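Local coordinates for protein neurotoxin (Clostridium botulinum, PDB 2QN0) that acts as the zinc-dependent protease of botulinum neurotoxin type C1, cutting neuronal SNARE proteins and so probably blocking transmitter release, at residues A[105-108]-A[109-113]; A[117-120]-A[121-124]; A[128-132]-A[133-137]; A[319-322]-A[323-327]. All blocks are in the same frame, centred on the assembly; numbering follows the deposited sequence.

All four contacts are local, each made within one continuous run of chain, and they follow one another in numerical order. Interaction 1 lies on the last turns of helix 101-112, with the Leu106 side chain about 13 Å from the zinc ion. Interactions 2 and 3 are turns on either side of strand 126-128, their centres about 12 Å apart, and they touch: Asn119 reaches Asp132, and Pro117 meets Asp128. Interaction 4, on helix 319-330, returns from far along the sequence to pack Leu326 on Pro117 and Tyr322 on Phe129. Interaction 1 stays separate, its centre about 17 Å from that of interaction 4. Contacts 2 to 4 thus form one peripheral cluster of the protease, joining the turns to a later helix.

Interaction 1: residues A[105-108]-A[109-113]; sequences ELIY and RLSTD
Arg109 reaches back one helical turn to Glu105. Its NE donates to Glu105 OE2 at 2.6 Å in a nearly straight, salt-bridged bond; OE2 lies close to the guanidinium plane and is met on its anti lone pair, the carboxylate plane standing 77° from the guanidinium. The acid is bent at chi2 (59°), which brings its OE2 to the extended arginine chain. Arg109 NH2 has a second acid partner, Glu353, so two carboxylates steady the group. Leu110 lies beside Leu106, pointing the same way, with Leu110 CD1 4.1 Å from Leu106 CD1; both pack on Met235. Ser111 grips Ile107 O twice, from opposite faces of the carbonyl plane: N at 2.9 Å and OG at 2.7 Å, the hydroxyl placed there by chi1 of 69°. Thr112 OG1 donates to Tyr108 O at 2.8 Å and rests over one face of the Tyr108 ring toward its rim, 3.5 Å from Tyr108 CE1. At Asp113 the chain leaves helical geometry, its N still bonded to Arg109 O at 3.0 Å, while OD2 turns to Tyr239 OH. This is the C-terminal end of an alpha helix whose serine and threonine hydroxyls fold back onto carbonyls four residues earlier; its leucines pack against helix 223-238, which carries the zinc ligands His229 and His233 in the HExxH motif of the protease.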
loop_
_atom_site.group_PDB
_atom_site.type_symbol
_atom_site.label_atom_id
_atom_site.label_comp_id
_atom_site.label_asym_id
_atom_site.label_seq_id
_atom_site.Cartn_x
_atom_site.Cartn_y
_atom_site.Cartn_z
ATOM N N GLU A 105 -3.100 -7.188 12.533
ATOM C CA GLU A 105 -2.478 -8.320 11.847
ATOM C C GLU A 105 -1.883 -7.873 10.513
ATOM O O GLU A 105 -0.797 -8.310 10.131
ATOM C CB GLU A 105 -3.505 -9.436 11.623
ATOM C CG GLU A 105 -2.941 -10.709 10.995
ATOM C CD GLU A 105 -1.834 -11.349 11.825
ATOM O OE1 GLU A 105 -1.915 -11.308 13.072
ATOM O OE2 GLU A 105 -0.887 -11.908 11.229
ATOM N N LEU A 106 -2.600 -7.003 9.805
ATOM C CA LEU A 106 -2.124 -6.484 8.524
ATOM C C LEU A 106 -0.791 -5.765 8.734
ATOM O O LEU A 106 0.185 -6.007 8.019
ATOM C CB LEU A 106 -3.154 -5.510 7.939
ATOM C CG LEU A 106 -2.785 -4.762 6.655
ATOM C CD1 LEU A 106 -2.583 -5.758 5.509
ATOM C CD2 LEU A 106 -3.891 -3.775 6.316
ATOM N N ILE A 107 -0.751 -4.885 9.729
ATOM C CA ILE A 107 0.470 -4.141 10.027
ATOM C C ILE A 107 1.585 -5.075 10.494
ATOM O O ILE A 107 2.745 -4.927 10.102
ATOM C CB ILE A 107 0.205 -3.066 11.108
ATOM C CG1 ILE A 107 -0.785 -2.031 10.564
ATOM C CG2 ILE A 107 1.512 -2.384 11.508
ATOM C CD1 ILE A 107 -1.292 -1.035 11.603
ATOM N N TYR A 108 1.232 -6.043 11.332
ATOM C CA TYR A 108 2.215 -6.992 11.837
ATOM C C TYR A 108 2.892 -7.731 10.686
ATOM O O TYR A 108 4.120 -7.812 10.617
ATOM C CB TYR A 108 1.544 -8.009 12.763
ATOM C CG TYR A 108 2.475 -9.112 13.207
ATOM C CD1 TYR A 108 3.444 -8.886 14.184
ATOM C CD2 TYR A 108 2.426 -10.372 12.607
ATOM C CE1 TYR A 108 4.344 -9.888 14.554
ATOM C CE2 TYR A 108 3.321 -11.377 12.967
ATOM C CZ TYR A 108 4.276 -11.127 13.939
ATOM O OH TYR A 108 5.168 -12.116 14.288
ATOM N N ARG A 109 2.092 -8.273 9.776
ATOM C CA ARG A 109 2.654 -9.014 8.655
ATOM C C ARG A 109 3.534 -8.153 7.758
ATOM O O ARG A 109 4.659 -8.531 7.435
ATOM C CB ARG A 109 1.534 -9.662 7.837
ATOM C CG ARG A 109 0.719 -10.654 8.653
ATOM C CD ARG A 109 -0.241 -11.455 7.796
ATOM N NE ARG A 109 -1.135 -12.253 8.631
ATOM C CZ ARG A 109 -1.948 -13.199 8.175
ATOM N NH1 ARG A 109 -1.984 -13.483 6.881
ATOM N NH2 ARG A 109 -2.735 -13.854 9.019
ATOM N N LEU A 110 3.029 -6.994 7.355
ATOM C CA LEU A 110 3.803 -6.108 6.491
ATOM C C LEU A 110 5.085 -5.581 7.136
ATOM O O LEU A 110 6.068 -5.319 6.444
ATOM C CB LEU A 110 2.945 -4.922 6.048
ATOM C CG LEU A 110 1.858 -5.230 5.014
ATOM C CD1 LEU A 110 1.024 -3.980 4.760
ATOM C CD2 LEU A 110 2.508 -5.707 3.720
ATOM N N SER A 111 5.079 -5.432 8.455
ATOM C CA SER A 111 6.245 -4.898 9.149
ATOM C C SER A 111 7.187 -5.959 9.688
ATOM O O SER A 111 8.265 -5.626 10.177
ATOM C CB SER A 111 5.800 -3.996 10.307
ATOM O OG SER A 111 5.190 -4.753 11.338
ATOM N N THR A 112 6.795 -7.227 9.588
ATOM C CA THR A 112 7.619 -8.320 10.100
ATOM C C THR A 112 8.142 -9.277 9.032
ATOM O O THR A 112 9.336 -9.570 8.996
ATOM C CB THR A 112 6.842 -9.139 11.148
ATOM O OG1 THR A 112 6.390 -8.266 12.191
ATOM C CG2 THR A 112 7.732 -10.217 11.749
ATOM N N ASP A 113 7.261 -9.785 8.174
ATOM C CA ASP A 113 7.712 -10.703 7.130
ATOM C C ASP A 113 8.462 -9.937 6.055
ATOM O O ASP A 113 8.164 -8.776 5.788
ATOM C CB ASP A 113 6.533 -11.471 6.523
ATOM C CG ASP A 113 6.014 -12.557 7.451
ATOM O OD1 ASP A 113 6.827 -13.112 8.218
ATOM O OD2 ASP A 113 4.808 -12.869 7.409
#

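Interaction 2: residues A[117-120]-A[121-124]; sequences PGNN and NTPI
Asn119 and Thr122 are joined across a tight turn by two hydrogen bonds. The backbone one runs from Thr122 N to Asn119 O at 3.0 Å and closes the turn; the donor stands 56° out of the carbonyl plane. The other joins side chain to backbone: Asn119 N gives a fairly straight bond to Thr122 OG1 at 2.9 Å, so the threonine hydroxyl ties the end of the turn back to its start. A third, weak bond runs from Asn121 N to Asn119 OD1 at 2.8 Å. With chi1 at 62°, Asn119 CG sits between its own backbone N and carbonyl carbon, which folds OD1 back over the turn, while ND2 of the same amide donates to Asp132 OD2. Packing adds to these bonds: Gly118 CA lies 3.2 Å from Thr122 OG1, a close approach at a residue that has no side chain. Water-mediated contact comes at the corner, where the Asn120 and Asn121 amides lie side by side and point the same way, their planes 48° apart. One water accepts from both, from Asn120 ND2 at 3.0 Å and from Asn121 ND2 at 3.2 Å, and links two donors that cannot bond to each other. Asn121 ND2 also donates to Asn178 OD1, and Asn120 OD1 takes a weak bond from Thr179 N. The arrangement is a type I beta turn, Asn119 to Thr122, with side-chain bonds added from Thr122 OG1 and Asn119 OD1, in the loop between helix 101-112 and strand 126-128.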
loop_
_atom_site.group_PDB
_atom_site.type_symbol
_atom_site.label_atom_id
_atom_site.label_comp_id
_atom_site.label_asym_id
_atom_site.label_seq_id
_atom_site.Cartn_x
_atom_site.Cartn_y
_atom_site.Cartn_z
ATOM N N PRO A 117 15.005 -13.038 -0.155
ATOM C CA PRO A 117 16.165 -12.323 -0.693
ATOM C C PRO A 117 16.643 -12.874 -2.033
ATOM O O PRO A 117 17.575 -13.677 -2.093
ATOM C CB PRO A 117 17.207 -12.476 0.416
ATOM C CG PRO A 117 16.876 -13.808 1.000
ATOM C CD PRO A 117 15.360 -13.785 1.063
ATOM N N GLY A 118 15.990 -12.435 -3.105
ATOM C CA GLY A 118 16.363 -12.883 -4.432
ATOM C C GLY A 118 15.258 -12.719 -5.453
ATOM O O GLY A 118 14.156 -12.266 -5.135
ATOM N N ASN A 119 15.568 -13.061 -6.700
ATOM C CA ASN A 119 14.592 -12.998 -7.777
ATOM C C ASN A 119 14.834 -14.170 -8.724
ATOM O O ASN A 119 15.625 -15.064 -8.417
ATOM C CB ASN A 119 14.670 -11.663 -8.535
ATOM C CG ASN A 119 16.010 -11.439 -9.208
ATOM O OD1 ASN A 119 16.761 -12.380 -9.465
ATOM N ND2 ASN A 119 16.307 -10.180 -9.518
ATOM N N ASN A 120 14.160 -14.164 -9.867
ATOM C CA ASN A 120 14.294 -15.252 -10.831
ATOM C C ASN A 120 15.736 -15.559 -11.234
ATOM O O ASN A 120 16.079 -16.716 -11.475
ATOM C CB ASN A 120 13.455 -14.955 -12.085
ATOM C CG ASN A 120 13.967 -13.758 -12.875
ATOM O OD1 ASN A 120 14.099 -12.649 -12.346
ATOM N ND2 ASN A 120 14.247 -13.976 -14.157
ATOM N N ASN A 121 16.581 -14.534 -11.294
ATOM C CA ASN A 121 17.972 -14.729 -11.693
ATOM C C ASN A 121 18.967 -15.010 -10.567
ATOM O O ASN A 121 20.168 -15.135 -10.812
ATOM C CB ASN A 121 18.446 -13.530 -12.517
ATOM C CG ASN A 121 17.848 -13.516 -13.909
ATOM O OD1 ASN A 121 17.890 -14.521 -14.618
ATOM N ND2 ASN A 121 17.296 -12.379 -14.311
ATOM N N THR A 122 18.481 -15.106 -9.335
ATOM C CA THR A 122 19.355 -15.397 -8.203
ATOM C C THR A 122 19.659 -16.894 -8.186
ATOM O O THR A 122 18.757 -17.715 -8.348
ATOM C CB THR A 122 18.681 -15.031 -6.866
ATOM O OG1 THR A 122 18.368 -13.634 -6.855
ATOM C CG2 THR A 122 19.603 -15.355 -5.698
ATOM N N PRO A 123 20.936 -17.273 -8.010
ATOM C CA PRO A 123 21.269 -18.700 -7.980
ATOM C C PRO A 123 20.466 -19.398 -6.889
ATOM O O PRO A 123 20.225 -18.825 -5.824
ATOM C CB PRO A 123 22.767 -18.696 -7.689
ATOM C CG PRO A 123 23.227 -17.451 -8.381
ATOM C CD PRO A 123 22.157 -16.447 -7.994
ATOM N N ILE A 124 20.057 -20.634 -7.151
ATOM C CA ILE A 124 19.265 -21.395 -6.192
ATOM C C ILE A 124 19.904 -21.545 -4.807
ATOM O O ILE A 124 19.195 -21.666 -3.805
ATOM C CB ILE A 124 18.935 -22.799 -6.752
ATOM C CG1 ILE A 124 18.051 -22.658 -7.995
ATOM C CG2 ILE A 124 18.229 -23.639 -5.699
ATOM C CD1 ILE A 124 17.699 -23.976 -8.657
HETATM O O HOH W 1 15.060 -12.462 -16.615
#

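Interaction 3: residues A[128-132]-A[133-137]; sequences DFDVD and FNSVD
Two beta turns that share Val131 link strand 126-128 to strand 136-141, and beyond them Ser135 comes back against Asp130. The first, type I from Asp128 to Val131, carries an Asx turn: Asp130 N donates to Asp128 OD1 at 3.0 Å, meeting the carboxylate from above its plane. The second, type II' from Val131 to Asn134, is closed by the nearly straight bond of Asn134 N to Val131 O at 3.0 Å, with Asp132 in its first corner at a positive phi of 48°. Ser135 OG then donates to Asp130 OD1 at 2.8 Å, arriving on the anti side and 21° out of the carboxylate plane; its chi1 of 66° swings the hydroxyl back toward the aspartate. Val131 and Asn134 lie alongside each other, Val131 CG1 only 3.3 Å from Asn134 ND2. That amide nitrogen donates to a water at 3.0 Å, which in turn donates to Asp128 O and so couples the two turns, while Asn134 OD1 accepts from Leu189 N. A second water accepts from Ser135 N at 3.2 Å. The Phe133 ring turns one face to the carbonyl of Asp132, with Asp132 O 3.7 Å from Phe133 CG. The Asp132 carboxylate points elsewhere, to Asn119 ND2, Leu175 N and Asn178 ND2. The result is two consecutive beta turns, type I then type II', leading into strand 136-141 of the mixed sheet.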
loop_
_atom_site.group_PDB
_atom_site.type_symbol
_atom_site.label_atom_id
_atom_site.label_comp_id
_atom_site.label_asym_id
_atom_site.label_seq_id
_atom_site.Cartn_x
_atom_site.Cartn_y
_atom_site.Cartn_z
ATOM N N ASP A 128 20.227 -13.211 -1.667
ATOM C CA ASP A 128 20.759 -11.917 -2.092
ATOM C C ASP A 128 19.933 -10.797 -1.474
ATOM O O ASP A 128 18.837 -10.487 -1.937
ATOM C CB ASP A 128 20.740 -11.803 -3.618
ATOM C CG ASP A 128 21.339 -10.500 -4.118
ATOM O OD1 ASP A 128 21.860 -9.714 -3.296
ATOM O OD2 ASP A 128 21.292 -10.264 -5.343
ATOM N N PHE A 129 20.473 -10.188 -0.424
ATOM C CA PHE A 129 19.778 -9.118 0.275
ATOM C C PHE A 129 19.828 -7.760 -0.424
ATOM O O PHE A 129 19.253 -6.788 0.067
ATOM C CB PHE A 129 20.315 -9.029 1.708
ATOM C CG PHE A 129 19.954 -10.222 2.556
ATOM C CD1 PHE A 129 18.750 -10.260 3.254
ATOM C CD2 PHE A 129 20.794 -11.332 2.615
ATOM C CE1 PHE A 129 18.385 -11.379 3.996
ATOM C CE2 PHE A 129 20.439 -12.460 3.355
ATOM C CZ PHE A 129 19.231 -12.484 4.048
ATOM N N ASP A 130 20.504 -7.693 -1.572
ATOM C CA ASP A 130 20.592 -6.444 -2.337
ATOM C C ASP A 130 19.908 -6.565 -3.698
ATOM O O ASP A 130 20.042 -5.673 -4.539
ATOM C CB ASP A 130 22.053 -6.040 -2.590
ATOM C CG ASP A 130 22.768 -5.577 -1.336
ATOM O OD1 ASP A 130 22.165 -4.831 -0.534
ATOM O OD2 ASP A 130 23.949 -5.948 -1.164
ATOM N N VAL A 131 19.172 -7.649 -3.918
ATOM C CA VAL A 131 18.528 -7.849 -5.217
ATOM C C VAL A 131 17.580 -6.729 -5.626
ATOM O O VAL A 131 16.827 -6.200 -4.804
ATOM C CB VAL A 131 17.763 -9.195 -5.276
ATOM C CG1 VAL A 131 16.498 -9.122 -4.436
ATOM C CG2 VAL A 131 17.437 -9.534 -6.720
ATOM N N ASP A 132 17.630 -6.378 -6.909
ATOM C CA ASP A 132 16.795 -5.324 -7.476
ATOM C C ASP A 132 16.804 -4.052 -6.641
ATOM O O ASP A 132 17.829 -3.375 -6.558
ATOM C CB ASP A 132 15.364 -5.836 -7.662
ATOM C CG ASP A 132 15.262 -6.870 -8.768
ATOM O OD1 ASP A 132 15.748 -6.588 -9.883
ATOM O OD2 ASP A 132 14.700 -7.959 -8.527
ATOM N N PHE A 133 15.669 -3.723 -6.028
ATOM C CA PHE A 133 15.567 -2.523 -5.202
ATOM C C PHE A 133 15.129 -2.827 -3.771
ATOM O O PHE A 133 14.520 -1.984 -3.107
ATOM C CB PHE A 133 14.588 -1.538 -5.848
ATOM C CG PHE A 133 15.101 -0.934 -7.122
ATOM C CD1 PHE A 133 15.934 0.176 -7.094
ATOM C CD2 PHE A 133 14.796 -1.509 -8.350
ATOM C CE1 PHE A 133 16.460 0.704 -8.271
ATOM C CE2 PHE A 133 15.316 -0.989 -9.531
ATOM C CZ PHE A 133 16.151 0.120 -9.491
ATOM N N ASN A 134 15.451 -4.024 -3.289
ATOM C CA ASN A 134 15.066 -4.421 -1.936
ATOM C C ASN A 134 15.864 -3.725 -0.837
ATOM O O ASN A 134 15.409 -3.645 0.307
ATOM C CB ASN A 134 15.185 -5.937 -1.770
ATOM C CG ASN A 134 14.037 -6.691 -2.423
ATOM O OD1 ASN A 134 13.099 -6.089 -2.950
ATOM N ND2 ASN A 134 14.104 -8.018 -2.382
ATOM N N SER A 135 17.056 -3.239 -1.166
ATOM C CA SER A 135 17.862 -2.540 -0.169
ATOM C C SER A 135 18.010 -1.082 -0.590
ATOM O O SER A 135 18.127 -0.783 -1.776
ATOM C CB SER A 135 19.241 -3.203 -0.019
ATOM O OG SER A 135 20.022 -3.083 -1.193
ATOM N N VAL A 136 17.973 -0.174 0.380
ATOM C CA VAL A 136 18.098 1.247 0.085
ATOM C C VAL A 136 19.272 1.838 0.856
ATOM O O VAL A 136 19.529 1.456 1.998
ATOM C CB VAL A 136 16.798 2.016 0.443
ATOM C CG1 VAL A 136 15.619 1.433 -0.338
ATOM C CG2 VAL A 136 16.533 1.943 1.929
ATOM N N ASP A 137 19.984 2.768 0.225
ATOM C CA ASP A 137 21.142 3.390 0.858
ATOM C C ASP A 137 20.802 4.358 1.979
ATOM O O ASP A 137 19.850 5.138 1.884
ATOM C CB ASP A 137 21.989 4.159 -0.166
ATOM C CG ASP A 137 22.564 3.273 -1.246
ATOM O OD1 ASP A 137 22.710 2.054 -1.018
ATOM O OD2 ASP A 137 22.888 3.813 -2.323
HETATM O O HOH W 2 16.533 -8.893 -0.829
HETATM O O HOH W 3 18.747 -3.240 -3.934
#

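Interaction 4: residues A[319-322]-A[323-327]; sequences IGEY and KQKLI
This is a surface contact between successive turns of helix 319-330, over its first nine residues, where Glu321 and Lys325 form a salt bridge four residues apart. Lys325 NZ donates to Glu321 OE2 at 2.9 Å on the anti lone pair. The two chains run side by side and point the same way: Glu321 leaves with CG opposite its backbone N (chi1 178°), Lys325 with CG opposite its carbonyl carbon (chi1 -71°), and both then stay extended, which brings the charged ends together. Lys325 also runs alongside Tyr322, its CD 4.0 Å from Tyr322 CE2 and its NZ 3.8 Å from Tyr322 OH; the ammonium approaches the ring obliquely. The phenol ring itself is held by an edge-to-face contact with Phe129 and by Phe127. Beneath the side chains, ordinary helical bonds join each carbonyl to the amide four residues on, from Ile319 O to Lys323 N (2.9 Å) through Tyr322 O to Leu326 N. Leu326 bends over the carbonyl of Tyr322, with CG 3.1 Å from Tyr322 O, and its side chain packs on Phe116, Pro117, Phe127 and Leu304. On the exposed flank a water donates to Gly320 O and accepts from Gln324 NE2 at 2.7 Å, adding a second link between Gly320 and Gln324 beside the backbone bond. The chemistry implies an amphipathic helix: one side seals apolar residues against strand 126-128 and helix 283-304, and the other is stitched by an ion pair and water, with the carboxylate probably favouring the charged form of the lysine.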
loop_
_atom_site.group_PDB
_atom_site.type_symbol
_atom_site.label_atom_id
_atom_site.label_comp_id
_atom_site.label_asym_id
_atom_site.label_seq_id
_atom_site.Cartn_x
_atom_site.Cartn_y
_atom_site.Cartn_z
ATOM N N ILE A 319 22.434 -17.307 7.577
ATOM C CA ILE A 319 21.611 -18.061 6.636
ATOM C C ILE A 319 20.533 -18.862 7.360
ATOM O O ILE A 319 19.382 -18.899 6.923
ATOM C CB ILE A 319 22.481 -19.007 5.770
ATOM C CG1 ILE A 319 23.308 -18.178 4.784
ATOM C CG2 ILE A 319 21.602 -20.007 5.029
ATOM C CD1 ILE A 319 24.298 -18.988 3.960
ATOM N N GLY A 320 20.901 -19.489 8.474
ATOM C CA GLY A 320 19.941 -20.276 9.229
ATOM C C GLY A 320 18.806 -19.430 9.774
ATOM O O GLY A 320 17.643 -19.839 9.754
ATOM N N GLU A 321 19.152 -18.245 10.267
ATOM C CA GLU A 321 18.174 -17.316 10.824
ATOM C C GLU A 321 17.135 -16.920 9.783
ATOM O O GLU A 321 15.932 -16.942 10.049
ATOM C CB GLU A 321 18.875 -16.047 11.314
ATOM C CG GLU A 321 17.927 -14.987 11.867
ATOM C CD GLU A 321 18.615 -13.652 12.088
ATOM O OE1 GLU A 321 19.809 -13.661 12.453
ATOM O OE2 GLU A 321 17.965 -12.599 11.909
ATOM N N TYR A 322 17.602 -16.543 8.599
ATOM C CA TYR A 322 16.680 -16.124 7.558
ATOM C C TYR A 322 15.917 -17.275 6.930
ATOM O O TYR A 322 14.795 -17.098 6.459
ATOM C CB TYR A 322 17.415 -15.274 6.518
ATOM C CG TYR A 322 17.653 -13.889 7.070
ATOM C CD1 TYR A 322 18.796 -13.595 7.816
ATOM C CD2 TYR A 322 16.655 -12.919 6.988
ATOM C CE1 TYR A 322 18.929 -12.369 8.477
ATOM C CE2 TYR A 322 16.774 -11.701 7.642
ATOM C CZ TYR A 322 17.909 -11.433 8.389
ATOM O OH TYR A 322 17.988 -10.246 9.076
ATOM N N LYS A 323 16.509 -18.462 6.943
ATOM C CA LYS A 323 15.822 -19.629 6.411
ATOM C C LYS A 323 14.596 -19.844 7.300
ATOM O O LYS A 323 13.487 -20.057 6.811
ATOM C CB LYS A 323 16.741 -20.853 6.463
ATOM C CG LYS A 323 16.070 -22.166 6.092
ATOM C CD LYS A 323 17.090 -23.298 6.070
ATOM C CE LYS A 323 16.429 -24.643 5.818
ATOM N NZ LYS A 323 17.434 -25.743 5.831
ATOM N N GLN A 324 14.797 -19.767 8.612
ATOM C CA GLN A 324 13.702 -19.949 9.561
ATOM C C GLN A 324 12.631 -18.868 9.435
ATOM O O GLN A 324 11.437 -19.154 9.532
ATOM C CB GLN A 324 14.238 -19.973 10.993
ATOM C CG GLN A 324 15.074 -21.203 11.308
ATOM C CD GLN A 324 14.316 -22.495 11.052
ATOM O OE1 GLN A 324 13.215 -22.693 11.568
ATOM N NE2 GLN A 324 14.902 -23.381 10.254
ATOM N N LYS A 325 13.057 -17.626 9.227
ATOM C CA LYS A 325 12.108 -16.524 9.083
ATOM C C LYS A 325 11.237 -16.721 7.845
ATOM O O LYS A 325 10.027 -16.487 7.878
ATOM C CB LYS A 325 12.852 -15.186 8.979
ATOM C CG LYS A 325 13.505 -14.737 10.281
ATOM C CD LYS A 325 14.144 -13.357 10.145
ATOM C CE LYS A 325 14.720 -12.892 11.482
ATOM N NZ LYS A 325 15.342 -11.540 11.397
ATOM N N LEU A 326 11.857 -17.156 6.754
ATOM C CA LEU A 326 11.126 -17.374 5.510
ATOM C C LEU A 326 10.206 -18.592 5.607
ATOM O O LEU A 326 9.122 -18.605 5.021
ATOM C CB LEU A 326 12.114 -17.506 4.352
ATOM C CG LEU A 326 12.887 -16.200 4.121
ATOM C CD1 LEU A 326 14.106 -16.442 3.249
ATOM C CD2 LEU A 326 11.961 -15.171 3.481
ATOM N N ILE A 327 10.631 -19.610 6.348
ATOM C CA ILE A 327 9.799 -20.795 6.537
ATOM C C ILE A 327 8.508 -20.367 7.236
ATOM O O ILE A 327 7.418 -20.815 6.877
ATOM C CB ILE A 327 10.524 -21.860 7.397
ATOM C CG1 ILE A 327 11.648 -22.502 6.577
ATOM C CG2 ILE A 327 9.527 -22.904 7.889
ATOM C CD1 ILE A 327 12.561 -23.417 7.377
HETATM O O HOH W 4 17.525 -22.934 9.822
#